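Local coordinates for protein putative nucleotide sugar epimerase/ dehydratase (Bordetella bronchiseptica, PDB 2Q1S) that binds NADH in a Rossmann fold and probably acts as a nucleotide-sugar epimerase or dehydratase in lipopolysaccharide O-antigen biosynthesis, at residues A[170-175]-A[184-189]; A[206-211]-A[268-273]; A[240-245]-A[298-303]. All blocks are in the same frame, centred on the assembly; numbering follows the deposited sequence.

Interaction 1: A[170-175]-A[184-189]; sequences DIVSLH and SKIFGE. With NAI (1,4-dihydronicotinamide adenine dinucleotide), chain B.
Val172 and Ile186 make the tight part of this contact, where the short strand 171-173 lies against helix 180-199, the helix that links the parallel strands 145-151 and 203-212 in a beta-alpha-beta crossover of the Rossmann fold. One methyl meets another: Val172 CG1 is 3.6 Å from Ile186 CD1, and the two side chains run past each other in opposite directions. Ile186 reaches this far because its outer chain is extended, chi2 171°. Val172 is modelled in two conformers, so the close fit is established only for the one described here.

The other end is looser and polar. Asp170 OD1 and Glu189 OE1 stand 4.4 Å apart, too far for direct bonding; their like charges would probably disfavour even this approach, but both oxygens form salt bridges to Arg205 and Arg207, which should offset it. Asp170 OD2 is hydrogen-bonded to His175 of the second subunit, whose strand pairs antiparallel with 171-173, so the outer side of the contact is a dimer interface.

Lys185 leaves the helix on a different side and belongs, with Tyr181, to the Tyr-x-x-x-Lys motif of short-chain dehydrogenases/reductases. Bends at chi2 and chi3 (-46° and -62°) fold its chain toward the nicotinamide ribose, where NZ donates to both hydroxyls, 2.9 Å to NAI O3D and 3.1 Å to NAI O2D.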
loop_
_atom_site.group_PDB
_atom_site.type_symbol
_atom_site.label_atom_id
_atom_site.label_comp_id
_atom_site.label_asym_id
_atom_site.label_seq_id
_atom_site.Cartn_x
_atom_site.Cartn_y
_atom_site.Cartn_z
ATOM N N ASP A 170 -7.955 -13.127 5.405
ATOM C CA ASP A 170 -7.636 -11.731 5.126
ATOM C C ASP A 170 -6.634 -11.184 6.111
ATOM O O ASP A 170 -6.664 -9.994 6.476
ATOM C CB ASP A 170 -8.916 -10.881 5.047
ATOM C CG ASP A 170 -9.652 -11.063 3.728
ATOM O OD1 ASP A 170 -9.105 -11.691 2.801
ATOM O OD2 ASP A 170 -10.803 -10.620 3.636
ATOM N N ILE A 171 -5.733 -12.072 6.522
ATOM C CA ILE A 171 -4.580 -11.725 7.337
ATOM C C ILE A 171 -3.331 -11.812 6.452
ATOM O O ILE A 171 -3.168 -12.769 5.670
ATOM C CB ILE A 171 -4.501 -12.696 8.545
ATOM C CG1 ILE A 171 -5.813 -12.662 9.343
ATOM C CG2 ILE A 171 -3.293 -12.395 9.420
ATOM C CD1 ILE A 171 -6.129 -11.328 10.001
ATOM N N VAL A 172 -2.458 -10.803 6.551
ATOM C CA VAL A 172 -1.235 -10.729 5.741
ATOM C C VAL A 172 -0.032 -10.398 6.626
ATOM O O VAL A 172 -0.176 -9.668 7.623
ATOM C CB VAL A 172 -1.335 -9.608 4.680
ATOM C CG1 VAL A 172 -0.099 -9.622 3.770
ATOM C CG2 VAL A 172 -2.617 -9.728 3.873
ATOM N N SER A 173 1.150 -10.898 6.255
ATOM C CA SER A 173 2.412 -10.572 6.959
ATOM C C SER A 173 3.174 -9.443 6.257
ATOM O O SER A 173 3.166 -9.349 5.017
ATOM C CB SER A 173 3.326 -11.796 7.027
ATOM O OG SER A 173 4.561 -11.500 7.676
ATOM N N LEU A 174 3.840 -8.592 7.042
ATOM C CA LEU A 174 4.700 -7.548 6.463
ATOM C C LEU A 174 5.937 -8.173 5.818
ATOM O O LEU A 174 6.603 -7.560 4.962
ATOM C CB LEU A 174 5.131 -6.528 7.534
ATOM C CG LEU A 174 4.022 -5.740 8.218
ATOM C CD1 LEU A 174 4.554 -4.974 9.426
ATOM C CD2 LEU A 174 3.388 -4.809 7.245
ATOM N N HIS A 175 6.227 -9.414 6.220
ATOM C CA HIS A 175 7.390 -10.137 5.726
ATOM C C HIS A 175 7.079 -11.068 4.567
ATOM O O HIS A 175 5.911 -11.391 4.289
ATOM C CB HIS A 175 8.034 -10.913 6.873
ATOM C CG HIS A 175 8.435 -10.032 8.011
ATOM N ND1 HIS A 175 9.626 -9.335 8.024
ATOM C CD2 HIS A 175 7.772 -9.670 9.135
ATOM C CE1 HIS A 175 9.696 -8.606 9.126
ATOM N NE2 HIS A 175 8.586 -8.796 9.821
ATOM N N SER A 184 2.197 -4.324 -4.120
ATOM C CA SER A 184 1.093 -3.671 -4.864
ATOM C C SER A 184 -0.145 -4.552 -4.958
ATOM O O SER A 184 -1.284 -4.063 -4.819
ATOM C CB SER A 184 1.555 -3.372 -6.270
ATOM O OG SER A 184 2.420 -2.244 -6.282
ATOM N N LYS A 185 0.045 -5.860 -5.182
ATOM C CA LYS A 185 -1.126 -6.739 -5.286
ATOM C C LYS A 185 -1.891 -6.774 -3.963
ATOM O O LYS A 185 -3.109 -6.684 -3.925
ATOM C CB LYS A 185 -0.732 -8.184 -5.716
ATOM C CG LYS A 185 -0.113 -8.282 -7.108
ATOM C CD LYS A 185 -0.851 -7.507 -8.167
ATOM C CE LYS A 185 -2.278 -7.987 -8.371
ATOM N NZ LYS A 185 -2.967 -7.251 -9.520
ATOM N N ILE A 186 -1.171 -6.818 -2.858
ATOM C CA ILE A 186 -1.790 -6.836 -1.518
ATOM C C ILE A 186 -2.468 -5.473 -1.260
ATOM O O ILE A 186 -3.583 -5.399 -0.712
ATOM C CB ILE A 186 -0.717 -7.137 -0.442
ATOM C CG1 ILE A 186 -0.311 -8.609 -0.529
ATOM C CG2 ILE A 186 -1.137 -6.628 0.954
ATOM C CD1 ILE A 186 0.921 -8.936 0.360
ATOM N N PHE A 187 -1.791 -4.395 -1.655
ATOM C CA PHE A 187 -2.345 -3.073 -1.402
ATOM C C PHE A 187 -3.704 -2.935 -2.102
ATOM O O PHE A 187 -4.633 -2.316 -1.568
ATOM C CB PHE A 187 -1.408 -1.963 -1.892
ATOM C CG PHE A 187 -0.072 -1.870 -1.132
ATOM C CD1 PHE A 187 0.165 -2.589 0.043
ATOM C CD2 PHE A 187 0.927 -1.011 -1.600
ATOM C CE1 PHE A 187 1.386 -2.465 0.723
ATOM C CE2 PHE A 187 2.166 -0.913 -0.899
ATOM C CZ PHE A 187 2.343 -1.626 0.233
ATOM N N GLY A 188 -3.825 -3.531 -3.299
ATOM C CA GLY A 188 -5.095 -3.472 -4.020
ATOM C C GLY A 188 -6.180 -4.273 -3.270
ATOM O O GLY A 188 -7.375 -3.932 -3.359
ATOM N N GLU A 189 -5.798 -5.312 -2.517
ATOM C CA GLU A 189 -6.771 -5.968 -1.614
ATOM C C GLU A 189 -7.226 -5.053 -0.484
ATOM O O GLU A 189 -8.433 -4.950 -0.210
ATOM C CB GLU A 189 -6.274 -7.287 -1.070
ATOM C CG GLU A 189 -6.094 -8.412 -2.149
ATOM C CD GLU A 189 -6.233 -9.802 -1.562
ATOM O OE1 GLU A 189 -7.093 -10.027 -0.695
ATOM O OE2 GLU A 189 -5.418 -10.652 -2.005
HETATM P PA NAI B . -0.354 -8.828 -18.370
HETATM O O1A NAI B . 0.873 -8.025 -18.131
HETATM O O2A NAI B . -0.499 -9.595 -19.705
HETATM O O5B NAI B . -1.637 -7.997 -18.148
HETATM C C5B NAI B . -1.693 -6.743 -17.459
HETATM C C4B NAI B . -2.217 -5.649 -18.372
HETATM O O4B NAI B . -2.215 -4.419 -17.657
HETATM C C3B NAI B . -1.306 -5.465 -19.614
HETATM O O3B NAI B . -2.102 -5.503 -20.811
HETATM C C2B NAI B . -0.750 -4.062 -19.420
HETATM O O2B NAI B . -0.467 -3.283 -20.623
HETATM C C1B NAI B . -1.861 -3.392 -18.609
HETATM N N9A NAI B . -1.461 -2.187 -17.904
HETATM C C8A NAI B . -0.276 -1.957 -17.261
HETATM N N7A NAI B . -0.312 -0.748 -16.699
HETATM C C5A NAI B . -1.519 -0.164 -16.947
HETATM C C6A NAI B . -2.194 1.106 -16.644
HETATM N N6A NAI B . -1.623 2.082 -15.929
HETATM N N1A NAI B . -3.468 1.319 -17.099
HETATM C C2A NAI B . -4.065 0.341 -17.834
HETATM N N3A NAI B . -3.543 -0.853 -18.159
HETATM C C4A NAI B . -2.268 -1.172 -17.738
HETATM O O3 NAI B . -0.345 -9.891 -17.176
HETATM P PN NAI B . -1.476 -10.981 -16.754
HETATM O O1N NAI B . -0.827 -12.217 -16.378
HETATM O O2N NAI B . -2.558 -10.887 -17.800
HETATM O O5D NAI B . -2.100 -10.260 -15.422
HETATM C C5D NAI B . -3.488 -9.899 -15.326
HETATM C C4D NAI B . -3.803 -9.710 -13.841
HETATM O O4D NAI B . -3.681 -10.951 -13.189
HETATM C C3D NAI B . -2.788 -8.816 -13.127
HETATM O O3D NAI B . -3.520 -7.978 -12.223
HETATM C C2D NAI B . -1.890 -9.778 -12.410
HETATM O O2D NAI B . -1.280 -9.166 -11.242
HETATM C C1D NAI B . -2.846 -10.869 -12.015
HETATM N N1N NAI B . -2.217 -12.142 -11.778
HETATM C C2N NAI B . -1.723 -12.924 -12.793
HETATM C C3N NAI B . -1.145 -14.163 -12.529
HETATM C C7N NAI B . -0.576 -15.038 -13.642
HETATM O O7N NAI B . -0.104 -16.120 -13.339
HETATM N N7N NAI B . -0.663 -14.561 -14.909
HETATM C C4N NAI B . -1.114 -14.664 -11.200
HETATM C C5N NAI B . -1.671 -13.843 -10.177
HETATM C C6N NAI B . -2.241 -12.614 -10.505
#

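Interaction 2: A[206-211]-A[268-273]; sequences ARFQNV and NGLIAC. With NAI (1,4-dihydronicotinamide adenine dinucleotide), chain B.
The carboxamide oxygen O7N of NAI accepts a hydrogen bond from Val211 N at 3.1 Å, with an N-H...O angle of 148°, while Asn210 N lies close by at 3.3 Å. The bond from Val211 N probably helps to set the rotation of the carboxamide. Val211 CG2 also lies against this group in van der Waals contact, 3.6 Å from NAI C7N.

Further back along the strand, Phe208 joins cofactor and protein core. Its chi1 of 50° places the ring between the cofactor and Leu270. The ring comes obliquely against the dihydropyridine, with CE1 3.5 Å from NAI N1N. Leu270 reaches the CE2 corner, also obliquely, from across the ring plane relative to N1N: Phe208 CE2 and Leu270 CD2 are 4.0 Å apart, the side chains crossing at about a right angle. The same leucine methyl also rests on Ala206, CD2 to CB 3.8 Å, and Cys273 SG touches that CB at 4.0 Å. This contact is wholly apolar and buried; Val147 of strand 145-151 and Val44 of helix 43-54 also border Leu270.

The short axes of strand 206-208 and helix 268-273 pass 9.7 Å apart and run nearly antiparallel, at 160°. A helix layered on a parallel strand whose C-terminal end holds the nicotinamide is the arrangement of a Rossmann-type dinucleotide-binding domain.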
loop_
_atom_site.group_PDB
_atom_site.type_symbol
_atom_site.label_atom_id
_atom_site.label_comp_id
_atom_site.label_asym_id
_atom_site.label_seq_id
_atom_site.Cartn_x
_atom_site.Cartn_y
_atom_site.Cartn_z
ATOM N N ALA A 206 -10.224 -11.715 -6.570
ATOM C CA ALA A 206 -10.035 -13.063 -7.138
ATOM C C ALA A 206 -8.554 -13.376 -7.071
ATOM O O ALA A 206 -7.792 -12.754 -7.750
ATOM C CB ALA A 206 -10.527 -13.093 -8.617
ATOM N N ARG A 207 -8.155 -14.321 -6.208
ATOM C CA ARG A 207 -6.742 -14.676 -6.028
ATOM C C ARG A 207 -6.406 -15.868 -6.925
ATOM O O ARG A 207 -7.051 -16.897 -6.862
ATOM C CB ARG A 207 -6.514 -15.099 -4.568
ATOM C CG ARG A 207 -6.554 -13.927 -3.598
ATOM C CD ARG A 207 -6.346 -14.428 -2.162
ATOM N NE ARG A 207 -6.444 -13.307 -1.235
ATOM C CZ ARG A 207 -6.800 -13.432 0.064
ATOM N NH1 ARG A 207 -7.049 -14.624 0.603
ATOM N NH2 ARG A 207 -6.886 -12.335 0.836
ATOM N N PHE A 208 -5.396 -15.691 -7.754
ATOM C CA PHE A 208 -4.979 -16.840 -8.544
ATOM C C PHE A 208 -3.469 -16.839 -8.726
ATOM O O PHE A 208 -2.782 -15.936 -8.271
ATOM C CB PHE A 208 -5.806 -16.965 -9.841
ATOM C CG PHE A 208 -5.897 -15.690 -10.656
ATOM C CD1 PHE A 208 -4.921 -15.393 -11.553
ATOM C CD2 PHE A 208 -7.021 -14.863 -10.574
ATOM C CE1 PHE A 208 -4.970 -14.250 -12.343
ATOM C CE2 PHE A 208 -7.112 -13.704 -11.372
ATOM C CZ PHE A 208 -6.058 -13.402 -12.287
ATOM N N GLN A 209 -2.931 -17.908 -9.293
ATOM C CA GLN A 209 -1.503 -17.866 -9.591
ATOM C C GLN A 209 -1.170 -18.924 -10.614
ATOM O O GLN A 209 -1.908 -19.873 -10.786
ATOM C CB GLN A 209 -0.639 -18.002 -8.320
ATOM C CG GLN A 209 -0.824 -19.282 -7.538
ATOM N N ASN A 210 -0.048 -18.737 -11.298
ATOM C CA ASN A 210 0.430 -19.720 -12.254
ATOM C C ASN A 210 -0.554 -20.018 -13.382
ATOM O O ASN A 210 -0.757 -21.183 -13.785
ATOM C CB ASN A 210 0.893 -20.960 -11.498
ATOM C CG ASN A 210 2.083 -20.645 -10.613
ATOM O OD1 ASN A 210 3.103 -20.132 -11.099
ATOM N ND2 ASN A 210 1.970 -20.949 -9.359
ATOM N N VAL A 211 -1.156 -18.940 -13.881
ATOM C CA VAL A 211 -1.974 -18.997 -15.107
ATOM C C VAL A 211 -1.089 -19.272 -16.328
ATOM O O VAL A 211 0.054 -18.803 -16.419
ATOM C CB VAL A 211 -2.763 -17.690 -15.325
ATOM C CG1 VAL A 211 -3.838 -17.915 -16.395
ATOM C CG2 VAL A 211 -3.393 -17.192 -14.022
ATOM N N ASN A 268 -13.348 -17.795 -16.772
ATOM C CA ASN A 268 -14.624 -18.198 -16.218
ATOM C C ASN A 268 -14.738 -17.950 -14.705
ATOM O O ASN A 268 -15.816 -17.618 -14.218
ATOM C CB ASN A 268 -14.946 -19.653 -16.577
ATOM C CG ASN A 268 -15.336 -19.799 -18.029
ATOM O OD1 ASN A 268 -16.052 -18.947 -18.566
ATOM N ND2 ASN A 268 -14.883 -20.876 -18.673
ATOM N N GLY A 269 -13.638 -18.141 -13.986
ATOM C CA GLY A 269 -13.575 -17.831 -12.536
ATOM C C GLY A 269 -13.843 -16.360 -12.260
ATOM O O GLY A 269 -14.641 -16.034 -11.374
ATOM N N LEU A 270 -13.224 -15.483 -13.063
ATOM C CA LEU A 270 -13.435 -14.050 -12.924
ATOM C C LEU A 270 -14.894 -13.694 -13.224
ATOM O O LEU A 270 -15.511 -12.906 -12.501
ATOM C CB LEU A 270 -12.532 -13.295 -13.908
ATOM C CG LEU A 270 -11.030 -13.260 -13.560
ATOM C CD1 LEU A 270 -10.266 -12.812 -14.744
ATOM C CD2 LEU A 270 -10.751 -12.306 -12.357
ATOM N N ILE A 271 -15.462 -14.315 -14.264
ATOM C CA ILE A 271 -16.871 -14.091 -14.564
ATOM C C ILE A 271 -17.803 -14.582 -13.437
ATOM O O ILE A 271 -18.815 -13.918 -13.077
ATOM C CB ILE A 271 -17.221 -14.708 -15.934
ATOM C CG1 ILE A 271 -16.507 -13.899 -17.041
ATOM C CG2 ILE A 271 -18.758 -14.761 -16.132
ATOM C CD1 ILE A 271 -16.451 -14.597 -18.373
ATOM N N ALA A 272 -17.482 -15.722 -12.836
ATOM C CA ALA A 272 -18.273 -16.212 -11.689
ATOM C C ALA A 272 -18.189 -15.271 -10.482
ATOM O O ALA A 272 -19.165 -15.066 -9.766
ATOM C CB ALA A 272 -17.859 -17.630 -11.309
ATOM N N CYS A 273 -17.010 -14.703 -10.262
ATOM C CA CYS A 273 -16.851 -13.694 -9.213
ATOM C C CYS A 273 -17.754 -12.497 -9.507
ATOM O O CYS A 273 -18.396 -11.983 -8.605
ATOM C CB CYS A 273 -15.391 -13.238 -9.133
ATOM S SG CYS A 273 -14.308 -14.456 -8.297
HETATM P PA NAI B . -0.354 -8.828 -18.370
HETATM O O1A NAI B . 0.873 -8.025 -18.131
HETATM O O2A NAI B . -0.499 -9.595 -19.705
HETATM O O5B NAI B . -1.637 -7.997 -18.148
HETATM C C5B NAI B . -1.693 -6.743 -17.459
HETATM C C4B NAI B . -2.217 -5.649 -18.372
HETATM O O4B NAI B . -2.215 -4.419 -17.657
HETATM C C3B NAI B . -1.306 -5.465 -19.614
HETATM O O3B NAI B . -2.102 -5.503 -20.811
HETATM C C2B NAI B . -0.750 -4.062 -19.420
HETATM O O2B NAI B . -0.467 -3.283 -20.623
HETATM C C1B NAI B . -1.861 -3.392 -18.609
HETATM N N9A NAI B . -1.461 -2.187 -17.904
HETATM C C8A NAI B . -0.276 -1.957 -17.261
HETATM N N7A NAI B . -0.312 -0.748 -16.699
HETATM C C5A NAI B . -1.519 -0.164 -16.947
HETATM C C6A NAI B . -2.194 1.106 -16.644
HETATM N N6A NAI B . -1.623 2.082 -15.929
HETATM N N1A NAI B . -3.468 1.319 -17.099
HETATM C C2A NAI B . -4.065 0.341 -17.834
HETATM N N3A NAI B . -3.543 -0.853 -18.159
HETATM C C4A NAI B . -2.268 -1.172 -17.738
HETATM O O3 NAI B . -0.345 -9.891 -17.176
HETATM P PN NAI B . -1.476 -10.981 -16.754
HETATM O O1N NAI B . -0.827 -12.217 -16.378
HETATM O O2N NAI B . -2.558 -10.887 -17.800
HETATM O O5D NAI B . -2.100 -10.260 -15.422
HETATM C C5D NAI B . -3.488 -9.899 -15.326
HETATM C C4D NAI B . -3.803 -9.710 -13.841
HETATM O O4D NAI B . -3.681 -10.951 -13.189
HETATM C C3D NAI B . -2.788 -8.816 -13.127
HETATM O O3D NAI B . -3.520 -7.978 -12.223
HETATM C C2D NAI B . -1.890 -9.778 -12.410
HETATM O O2D NAI B . -1.280 -9.166 -11.242
HETATM C C1D NAI B . -2.846 -10.869 -12.015
HETATM N N1N NAI B . -2.217 -12.142 -11.778
HETATM C C2N NAI B . -1.723 -12.924 -12.793
HETATM C C3N NAI B . -1.145 -14.163 -12.529
HETATM C C7N NAI B . -0.576 -15.038 -13.642
HETATM O O7N NAI B . -0.104 -16.120 -13.339
HETATM N N7N NAI B . -0.663 -14.561 -14.909
HETATM C C4N NAI B . -1.114 -14.664 -11.200
HETATM C C5N NAI B . -1.671 -13.843 -10.177
HETATM C C6N NAI B . -2.241 -12.614 -10.505
#

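Interaction 3: A[240-245]-A[298-303]; sequences YKALKG and TKINEI
Ala242 and Asn301 mark the nearest approach of the two backbones, 6.1 Å between their CA atoms, where the last turn of helix 234-243 lies against helix 293-304. The first helix ends just beyond in a Schellman motif: Gly245 has a positive phi of 75°, a value that favours glycine, and its N bonds back to Ala242 O at 2.9 Å.

So close an approach goes with a small residue at the crossing. Ala242 CB points at the second helix and meets Ile300 CG2 at 3.6 Å. The chi1 of Ile300, -68°, turns this methyl rather than the longer CG1 branch to the alanine, and the Ile300 side chain also packs on Phe238 and Ile239 of the first helix. Thr304, one turn after Ile300, also touches Ala242.

This buried helix-helix joint lies about 23 Å from the centre of the chain, away from the NADH pocket. UDP-binding Pro249 is about 9 Å from Asn301, side chain to side chain, which is consistent with the substrate-binding part of an extended short-chain dehydrogenase/reductase. The amide of Asn301 comes beside the alanine methyl, OD1 being 3.9 Å from Ala242 CB, and that oxygen is satisfied by a hydrogen bond from Asn306 ND2.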
loop_
_atom_site.group_PDB
_atom_site.type_symbol
_atom_site.label_atom_id
_atom_site.label_comp_id
_atom_site.label_asym_id
_atom_site.label_seq_id
_atom_site.Cartn_x
_atom_site.Cartn_y
_atom_site.Cartn_z
ATOM N N TYR A 240 8.132 -22.279 -26.011
ATOM C CA TYR A 240 8.910 -21.650 -27.076
ATOM C C TYR A 240 10.194 -22.443 -27.361
ATOM O O TYR A 240 10.454 -22.816 -28.521
ATOM C CB TYR A 240 9.240 -20.184 -26.740
ATOM C CG TYR A 240 10.111 -19.534 -27.790
ATOM C CD1 TYR A 240 9.568 -19.070 -28.993
ATOM C CD2 TYR A 240 11.495 -19.433 -27.606
ATOM C CE1 TYR A 240 10.385 -18.509 -29.982
ATOM C CE2 TYR A 240 12.307 -18.851 -28.560
ATOM C CZ TYR A 240 11.753 -18.403 -29.752
ATOM O OH TYR A 240 12.573 -17.841 -30.707
ATOM N N LYS A 241 10.973 -22.719 -26.309
ATOM C CA LYS A 241 12.277 -23.385 -26.459
ATOM C C LYS A 241 12.110 -24.814 -26.988
ATOM O O LYS A 241 12.915 -25.281 -27.810
ATOM C CB LYS A 241 13.066 -23.360 -25.146
ATOM C CG LYS A 241 13.623 -21.978 -24.809
ATOM C CD LYS A 241 14.278 -21.898 -23.442
ATOM C CE LYS A 241 15.285 -20.732 -23.435
ATOM N NZ LYS A 241 15.765 -20.391 -22.069
ATOM N N ALA A 242 11.067 -25.502 -26.519
ATOM C CA ALA A 242 10.749 -26.857 -26.991
ATOM C C ALA A 242 10.397 -26.875 -28.477
ATOM O O ALA A 242 10.892 -27.730 -29.233
ATOM C CB ALA A 242 9.627 -27.445 -26.183
ATOM N N LEU A 243 9.567 -25.924 -28.895
ATOM C CA LEU A 243 9.232 -25.733 -30.313
ATOM C C LEU A 243 10.440 -25.412 -31.200
ATOM O O LEU A 243 10.398 -25.654 -32.398
ATOM C CB LEU A 243 8.147 -24.653 -30.475
ATOM C CG LEU A 243 6.702 -25.020 -30.100
ATOM C CD1 LEU A 243 5.811 -23.829 -30.375
ATOM C CD2 LEU A 243 6.228 -26.225 -30.921
ATOM N N LYS A 244 11.495 -24.861 -30.602
ATOM C CA LYS A 244 12.719 -24.520 -31.306
ATOM C C LYS A 244 13.745 -25.655 -31.189
ATOM O O LYS A 244 14.883 -25.525 -31.655
ATOM C CB LYS A 244 13.347 -23.218 -30.782
ATOM C CG LYS A 244 12.502 -21.948 -30.891
ATOM C CD LYS A 244 12.060 -21.602 -32.303
ATOM C CE LYS A 244 13.202 -21.068 -33.171
ATOM N NZ LYS A 244 12.661 -20.517 -34.432
ATOM N N GLY A 245 13.342 -26.730 -30.500
ATOM C CA GLY A 245 14.195 -27.908 -30.365
ATOM C C GLY A 245 15.344 -27.713 -29.390
ATOM O O GLY A 245 16.376 -28.386 -29.492
ATOM N N THR A 298 8.623 -32.261 -18.996
ATOM C CA THR A 298 8.462 -33.586 -19.585
ATOM C C THR A 298 7.293 -33.586 -20.578
ATOM O O THR A 298 7.458 -33.994 -21.730
ATOM C CB THR A 298 8.290 -34.671 -18.486
ATOM O OG1 THR A 298 9.536 -34.821 -17.782
ATOM C CG2 THR A 298 7.883 -35.988 -19.110
ATOM N N LYS A 299 6.145 -33.066 -20.121
ATOM C CA LYS A 299 4.901 -32.997 -20.906
ATOM C C LYS A 299 5.051 -32.132 -22.159
ATOM O O LYS A 299 4.654 -32.528 -23.247
ATOM C CB LYS A 299 3.764 -32.443 -20.044
ATOM C CG LYS A 299 3.203 -33.435 -19.026
ATOM C CD LYS A 299 2.579 -32.696 -17.847
ATOM C CE LYS A 299 1.626 -33.563 -17.037
ATOM N NZ LYS A 299 2.178 -34.819 -16.495
ATOM N N ILE A 300 5.620 -30.944 -21.992
ATOM C CA ILE A 300 5.874 -30.051 -23.115
ATOM C C ILE A 300 6.803 -30.701 -24.154
ATOM O O ILE A 300 6.552 -30.630 -25.365
ATOM C CB ILE A 300 6.437 -28.693 -22.622
ATOM C CG1 ILE A 300 5.365 -27.923 -21.854
ATOM C CG2 ILE A 300 6.934 -27.849 -23.814
ATOM C CD1 ILE A 300 5.905 -26.710 -21.094
ATOM N N ASN A 301 7.869 -31.344 -23.689
ATOM C CA ASN A 301 8.765 -32.055 -24.598
ATOM C C ASN A 301 8.019 -33.156 -25.358
ATOM O O ASN A 301 8.132 -33.264 -26.582
ATOM C CB ASN A 301 9.988 -32.595 -23.848
ATOM C CG ASN A 301 11.059 -31.520 -23.595
ATOM O OD1 ASN A 301 11.021 -30.419 -24.162
ATOM N ND2 ASN A 301 12.028 -31.851 -22.750
ATOM N N GLU A 302 7.207 -33.936 -24.642
ATOM C CA GLU A 302 6.500 -35.052 -25.271
ATOM C C GLU A 302 5.463 -34.572 -26.307
ATOM O O GLU A 302 5.338 -35.171 -27.373
ATOM C CB GLU A 302 5.912 -36.002 -24.214
ATOM C CG GLU A 302 4.441 -35.772 -23.845
ATOM C CD GLU A 302 3.483 -36.560 -24.742
ATOM O OE1 GLU A 302 3.927 -37.508 -25.421
ATOM O OE2 GLU A 302 2.279 -36.215 -24.765
ATOM N N ILE A 303 4.758 -33.479 -26.006
ATOM C CA ILE A 303 3.759 -32.918 -26.927
ATOM C C ILE A 303 4.417 -32.268 -28.159
ATOM O O ILE A 303 3.894 -32.370 -29.289
ATOM C CB ILE A 303 2.825 -31.881 -26.221
ATOM C CG1 ILE A 303 2.046 -32.510 -25.055
ATOM C CG2 ILE A 303 1.835 -31.261 -27.212
ATOM C CD1 ILE A 303 1.378 -31.496 -24.098
#

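How the interactions relate
Interactions 1 and 2 are neighbours, their centres 18 Å apart, and follow one another along the chain: helix 180-199 leads directly into strand 203-212. The Arg207 salt bridges to Glu189 and Asp170 join them, and both reach the nicotinamide half of NAI, so the dimer-facing edge and the buried core border the same end of one cofactor. Interaction 3 is remote, with centres about 27 Å from interaction 2 and about 36 Å from interaction 1, on the other side of the chain's centre from the latter. Its segments alternate with those of interaction 2 (206-211, 240-245, 268-273, 298-303), so the chain passes repeatedly between the nucleotide-binding sheet with its covering helix and the peripheral helices near the UDP site.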